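Local coordinates for protein beta-L-arabinobiosidase (Bacteroides thetaiotaomicron, PDB 5MQR) that is a glycoside hydrolase of plant pectin breakdown, probably releasing beta-L-arabinobiose units, with a possible exo-alpha-sialidase activity, at residues Gly43-Val48 against Pro333-Leu338; Tyr321-Asn326 against Leu343-Leu348. One frame throughout, in Å; residues are numbered along the deposited sequence.

Contact 1 (Gly43-Val48 against Pro333-Leu338); sequences GQLSPV and PLAISL. With NA (sodium ion), chain I.
A four-stranded antiparallel blade of the beta-propeller receives the loop 43-48 here, with L45 and V48 directed at P333, A335 and I336 on and just before its third strand, 334-339. L45 carries the middle of the contact. Its CG lies opposite the carbonyl carbon (chi1 -58°), which brings CD1 toward the strand; there CD1 meets A335 CB at 3.8 Å and P333 CG at 3.9 Å, the leucine crossing the proline at about a right angle. The proline, which follows a cis peptide bond, also holds its CG 3.9 Å from G43 N, and the positive phi of G43 (65°) suits a glycine at this bend. At the other end V48 CG1 rests on I336 CG2 at 4.0 Å, again with the side chains nearly perpendicular. L350 of the outer strand touches both L45 and P333 and shares a backbone hydrogen bond with S46. The loop's other side serves a metal: Q44 O binds the sodium ion at 2.5 Å, E494 O, N495 OD1 and three waters completing six ligands. One of these ligands, water 1, accepts a hydrogen bond from S46 N at 2.9 Å.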
loop_
_atom_site.group_PDB
_atom_site.type_symbol
_atom_site.label_atom_id
_atom_site.label_comp_id
_atom_site.label_asym_id
_atom_site.label_seq_id
_atom_site.Cartn_x
_atom_site.Cartn_y
_atom_site.Cartn_z
ATOM N N GLY A 43 -18.042 -10.465 11.510
ATOM C CA GLY A 43 -17.016 -11.531 11.554
ATOM C C GLY A 43 -15.690 -11.235 12.271
ATOM O O GLY A 43 -14.771 -12.044 12.213
ATOM N N GLN A 44 -15.612 -10.091 12.953
ATOM C CA GLN A 44 -14.366 -9.493 13.403
ATOM C C GLN A 44 -13.420 -9.183 12.252
ATOM O O GLN A 44 -12.242 -9.083 12.473
ATOM C CB GLN A 44 -13.652 -10.341 14.464
ATOM C CG GLN A 44 -14.498 -10.604 15.677
ATOM C CD GLN A 44 -13.706 -11.275 16.792
ATOM O OE1 GLN A 44 -13.725 -12.488 16.924
ATOM N NE2 GLN A 44 -13.012 -10.480 17.600
ATOM N N LEU A 45 -13.955 -8.982 11.043
ATOM C CA LEU A 45 -13.174 -8.578 9.882
ATOM C C LEU A 45 -13.095 -7.066 9.803
ATOM O O LEU A 45 -14.109 -6.385 9.922
ATOM C CB LEU A 45 -13.816 -9.093 8.610
ATOM C CG LEU A 45 -14.019 -10.601 8.501
ATOM C CD1 LEU A 45 -14.688 -10.907 7.180
ATOM C CD2 LEU A 45 -12.699 -11.371 8.623
ATOM N N SER A 46 -11.885 -6.548 9.627
ATOM C CA SER A 46 -11.679 -5.148 9.374
ATOM C C SER A 46 -12.019 -4.898 7.916
ATOM O O SER A 46 -11.728 -5.735 7.060
ATOM C CB SER A 46 -10.222 -4.757 9.642
ATOM O OG SER A 46 -10.058 -3.345 9.603
ATOM N N PRO A 47 -12.658 -3.767 7.625
ATOM C CA PRO A 47 -13.022 -3.481 6.245
ATOM C C PRO A 47 -11.865 -2.960 5.451
ATOM O O PRO A 47 -10.941 -2.420 6.029
ATOM C CB PRO A 47 -14.085 -2.389 6.378
ATOM C CG PRO A 47 -13.687 -1.657 7.622
ATOM C CD PRO A 47 -13.149 -2.728 8.547
ATOM N N VAL A 48 -11.947 -3.108 4.129
ATOM C CA VAL A 48 -11.064 -2.384 3.231
ATOM C C VAL A 48 -11.406 -0.887 3.278
ATOM O O VAL A 48 -12.491 -0.502 3.720
ATOM C CB VAL A 48 -11.044 -2.974 1.810
ATOM C CG1 VAL A 48 -10.589 -4.437 1.861
ATOM C CG2 VAL A 48 -12.385 -2.858 1.110
ATOM N N PRO A 333 -20.650 -12.005 7.686
ATOM C CA PRO A 333 -20.807 -10.751 6.944
ATOM C C PRO A 333 -20.663 -10.984 5.449
ATOM O O PRO A 333 -20.562 -12.124 5.001
ATOM C CB PRO A 333 -19.632 -9.921 7.438
ATOM C CG PRO A 333 -18.563 -10.965 7.658
ATOM C CD PRO A 333 -19.253 -12.220 8.101
ATOM N N LEU A 334 -20.678 -9.904 4.692
ATOM C CA LEU A 334 -20.290 -9.969 3.295
ATOM C C LEU A 334 -18.836 -9.499 3.294
ATOM O O LEU A 334 -18.530 -8.429 3.843
ATOM C CB LEU A 334 -21.155 -9.064 2.435
ATOM C CG LEU A 334 -21.058 -9.274 0.921
ATOM C CD1 LEU A 334 -21.624 -10.636 0.549
ATOM C CD2 LEU A 334 -21.826 -8.186 0.196
ATOM N N ALA A 335 -17.958 -10.317 2.724
ATOM C CA ALA A 335 -16.517 -10.114 2.795
ATOM C C ALA A 335 -15.905 -10.099 1.400
ATOM O O ALA A 335 -16.549 -10.467 0.417
ATOM C CB ALA A 335 -15.899 -11.231 3.626
ATOM N N ILE A 336 -14.653 -9.680 1.341
ATOM C CA ILE A 336 -13.892 -9.612 0.111
ATOM C C ILE A 336 -12.519 -10.267 0.343
ATOM O O ILE A 336 -11.880 -10.076 1.395
ATOM C CB ILE A 336 -13.747 -8.162 -0.420
ATOM C CG1 ILE A 336 -12.976 -8.149 -1.763
ATOM C CG2 ILE A 336 -13.095 -7.222 0.609
ATOM C CD1 ILE A 336 -12.974 -6.803 -2.465
ATOM N N SER A 337 -12.105 -11.061 -0.642
ATOM C CA SER A 337 -10.789 -11.661 -0.694
ATOM C C SER A 337 -10.107 -11.224 -1.998
ATOM O O SER A 337 -10.742 -11.192 -3.042
ATOM C CB SER A 337 -10.882 -13.207 -0.620
ATOM O OG SER A 337 -11.296 -13.703 0.653
ATOM N N LEU A 338 -8.815 -10.924 -1.933
ATOM C CA LEU A 338 -8.037 -10.460 -3.096
ATOM C C LEU A 338 -7.042 -11.503 -3.606
ATOM O O LEU A 338 -6.608 -12.391 -2.854
ATOM C CB LEU A 338 -7.281 -9.176 -2.734
ATOM C CG LEU A 338 -8.149 -8.073 -2.116
ATOM C CD1 LEU A 338 -7.283 -6.910 -1.678
ATOM C CD2 LEU A 338 -9.257 -7.622 -3.068
HETATM NA NA NA I . -9.724 -8.934 12.193
HETATM O O HOH W 1 -9.549 -8.097 10.284
HETATM O O HOH W 2 -10.010 -11.218 12.106
HETATM O O HOH W 3 -7.336 -9.698 12.496
#

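Contact 2 (Tyr321-Asn326 against Leu343-Leu348)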
loop_
_atom_site.group_PDB
_atom_site.type_symbol
_atom_site.label_atom_id
_atom_site.label_comp_id
_atom_site.label_asym_id
_atom_site.label_seq_id
_atom_site.Cartn_x
_atom_site.Cartn_y
_atom_site.Cartn_z
ATOM N N TYR A 321 -7.690 -9.417 -9.034
ATOM C CA TYR A 321 -8.912 -10.159 -8.917
ATOM C C TYR A 321 -9.455 -10.053 -7.486
ATOM O O TYR A 321 -8.695 -9.791 -6.545
ATOM C CB TYR A 321 -8.646 -11.602 -9.334
ATOM C CG TYR A 321 -8.289 -11.743 -10.812
ATOM C CD1 TYR A 321 -6.972 -11.570 -11.263
ATOM C CD2 TYR A 321 -9.253 -12.058 -11.743
ATOM C CE1 TYR A 321 -6.637 -11.714 -12.612
ATOM C CE2 TYR A 321 -8.937 -12.193 -13.081
ATOM C CZ TYR A 321 -7.619 -12.017 -13.510
ATOM O OH TYR A 321 -7.330 -12.156 -14.840
ATOM N N ALA A 322 -10.773 -10.217 -7.355
ATOM C CA ALA A 322 -11.466 -10.178 -6.079
ATOM C C ALA A 322 -12.659 -11.139 -6.073
ATOM O O ALA A 322 -13.339 -11.322 -7.089
ATOM C CB ALA A 322 -11.940 -8.771 -5.749
ATOM N N THR A 323 -12.891 -11.750 -4.908
ATOM C CA THR A 323 -14.112 -12.509 -4.645
ATOM C C THR A 323 -14.871 -11.811 -3.534
ATOM O O THR A 323 -14.251 -11.266 -2.627
ATOM C CB THR A 323 -13.823 -13.963 -4.258
ATOM O OG1 THR A 323 -12.657 -14.008 -3.424
ATOM C CG2 THR A 323 -13.585 -14.772 -5.471
ATOM N N VAL A 324 -16.199 -11.798 -3.639
ATOM C CA VAL A 324 -17.089 -11.231 -2.624
ATOM C C VAL A 324 -18.108 -12.299 -2.275
ATOM O O VAL A 324 -18.684 -12.927 -3.156
ATOM C CB VAL A 324 -17.764 -9.939 -3.130
ATOM C CG1 VAL A 324 -18.701 -9.352 -2.085
ATOM C CG2 VAL A 324 -16.678 -8.919 -3.484
ATOM N N TYR A 325 -18.271 -12.544 -0.983
ATOM C CA TYR A 325 -19.008 -13.702 -0.499
ATOM C C TYR A 325 -19.234 -13.632 0.994
ATOM O O TYR A 325 -18.586 -12.860 1.681
ATOM C CB TYR A 325 -18.274 -15.007 -0.824
ATOM C CG TYR A 325 -16.864 -15.175 -0.257
ATOM C CD1 TYR A 325 -15.790 -14.431 -0.750
ATOM C CD2 TYR A 325 -16.594 -16.104 0.735
ATOM C CE1 TYR A 325 -14.489 -14.606 -0.259
ATOM C CE2 TYR A 325 -15.301 -16.279 1.234
ATOM C CZ TYR A 325 -14.253 -15.529 0.729
ATOM O OH TYR A 325 -13.002 -15.678 1.229
ATOM N N ASN A 326 -20.147 -14.472 1.475
ATOM C CA ASN A 326 -20.308 -14.744 2.908
ATOM C C ASN A 326 -19.262 -15.808 3.273
ATOM O O ASN A 326 -19.384 -16.927 2.813
ATOM C CB ASN A 326 -21.724 -15.250 3.240
ATOM C CG ASN A 326 -22.819 -14.267 2.808
ATOM O OD1 ASN A 326 -23.524 -14.485 1.789
ATOM N ND2 ASN A 326 -22.973 -13.181 3.574
ATOM N N LEU A 343 -6.211 -16.963 -9.140
ATOM C CA LEU A 343 -6.250 -18.327 -8.637
ATOM C C LEU A 343 -6.045 -18.372 -7.135
ATOM O O LEU A 343 -6.899 -18.863 -6.432
ATOM C CB LEU A 343 -5.234 -19.191 -9.366
ATOM C CG LEU A 343 -5.595 -19.490 -10.819
ATOM C CD1 LEU A 343 -4.495 -20.357 -11.434
ATOM C CD2 LEU A 343 -6.952 -20.180 -10.973
ATOM N N GLU A 344 -4.923 -17.861 -6.646
ATOM C CA GLU A 344 -4.650 -17.818 -5.203
ATOM C C GLU A 344 -5.190 -16.562 -4.538
ATOM O O GLU A 344 -4.785 -15.469 -4.869
ATOM C CB GLU A 344 -3.147 -17.897 -4.925
ATOM C CG GLU A 344 -2.773 -17.988 -3.436
ATOM C CD GLU A 344 -1.269 -17.964 -3.188
ATOM O OE1 GLU A 344 -0.490 -17.834 -4.156
ATOM O OE2 GLU A 344 -0.848 -18.028 -2.018
ATOM N N TYR A 345 -6.072 -16.739 -3.567
ATOM C CA TYR A 345 -6.609 -15.635 -2.802
ATOM C C TYR A 345 -5.971 -15.663 -1.449
ATOM O O TYR A 345 -5.828 -16.728 -0.860
ATOM C CB TYR A 345 -8.129 -15.732 -2.706
ATOM C CG TYR A 345 -8.792 -15.318 -4.001
ATOM C CD1 TYR A 345 -8.901 -16.204 -5.067
ATOM C CD2 TYR A 345 -9.285 -14.027 -4.173
ATOM C CE1 TYR A 345 -9.488 -15.825 -6.249
ATOM C CE2 TYR A 345 -9.868 -13.637 -5.364
ATOM C CZ TYR A 345 -9.979 -14.547 -6.396
ATOM O OH TYR A 345 -10.576 -14.176 -7.591
ATOM N N THR A 346 -5.559 -14.495 -0.973
ATOM C CA THR A 346 -4.687 -14.401 0.191
ATOM C C THR A 346 -5.184 -13.519 1.314
ATOM O O THR A 346 -4.570 -13.516 2.358
ATOM C CB THR A 346 -3.290 -13.871 -0.234
ATOM O OG1 THR A 346 -3.421 -12.565 -0.789
ATOM C CG2 THR A 346 -2.684 -14.780 -1.300
ATOM N N THR A 347 -6.271 -12.770 1.116
ATOM C CA THR A 347 -6.793 -11.843 2.125
ATOM C C THR A 347 -8.278 -12.110 2.423
ATOM O O THR A 347 -8.984 -12.760 1.635
ATOM C CB THR A 347 -6.666 -10.365 1.643
ATOM O OG1 THR A 347 -7.512 -10.136 0.502
ATOM C CG2 THR A 347 -5.209 -10.029 1.276
ATOM N N LEU A 348 -8.735 -11.569 3.548
ATOM C CA LEU A 348 -10.142 -11.611 3.927
ATOM C C LEU A 348 -10.467 -10.388 4.758
ATOM O O LEU A 348 -9.933 -10.220 5.839
ATOM C CB LEU A 348 -10.461 -12.874 4.707
ATOM C CG LEU A 348 -11.938 -13.056 5.071
ATOM C CD1 LEU A 348 -12.754 -13.249 3.804
ATOM C CD2 LEU A 348 -12.106 -14.218 6.026
#
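Y345 drives its ring toward T323 and Y321, reaching from the 343-348 segment to the second strand of the same propeller blade. CB points toward the strand and CG is anti to the carbonyl carbon (chi1 -76°), bringing the ring to T323, which approaches from the opposite direction. CD2 lies 3.5 Å from T323 OG1, and CE2 comes to 3.4 Å of that oxygen. CZ meets the methyl T323 CG2 at 3.7 Å. A322 CA sits at the ring edge, in its plane. At the tip, Y345 OH passes 3.7 Å from Y321 CB and hydrogen-bonds to Y268 OH. Farther along, L348 extends with CG anti to its N (chi1 -176°) and crosses Y325 at about a right angle, CD1 approaching Y325 OH at 3.5 Å; that hydroxyl is hydrogen-bonded to S337 OG. Y30 of strand 29-30 touches both Y345 and L348. An alanine in place of Y345 would probably take from T323 CG2 and Y321 CB the phenol they pack on, open a gap beside the strand and cost Y268 OH a partner. The contact is thus mainly van der Waals, while its buried phenol oxygens find hydrogen-bond partners outside the two segments.

Both contacts are buried, their centres about 10 Å apart, and they share one blade: contact 1 uses strand 334-339, contact 2 its neighbour 321-325 and the segment that follows 334-339 in the chain. The two are joined directly, since A335 N bonds Y325 O at 2.8 Å in the sheet and the S337 hydroxyl adds a second, side-chain link. Contact 1 is long-range, 285 residues apart at the closest ends, and brings a loop from early in the chain onto the blade through aliphatic side chains, with a sodium site on the loop. Contact 2 is local, 17 residues apart, and sets two tyrosines against a threonine and a leucine, their phenol hydroxyls bonded to residues outside its two segments.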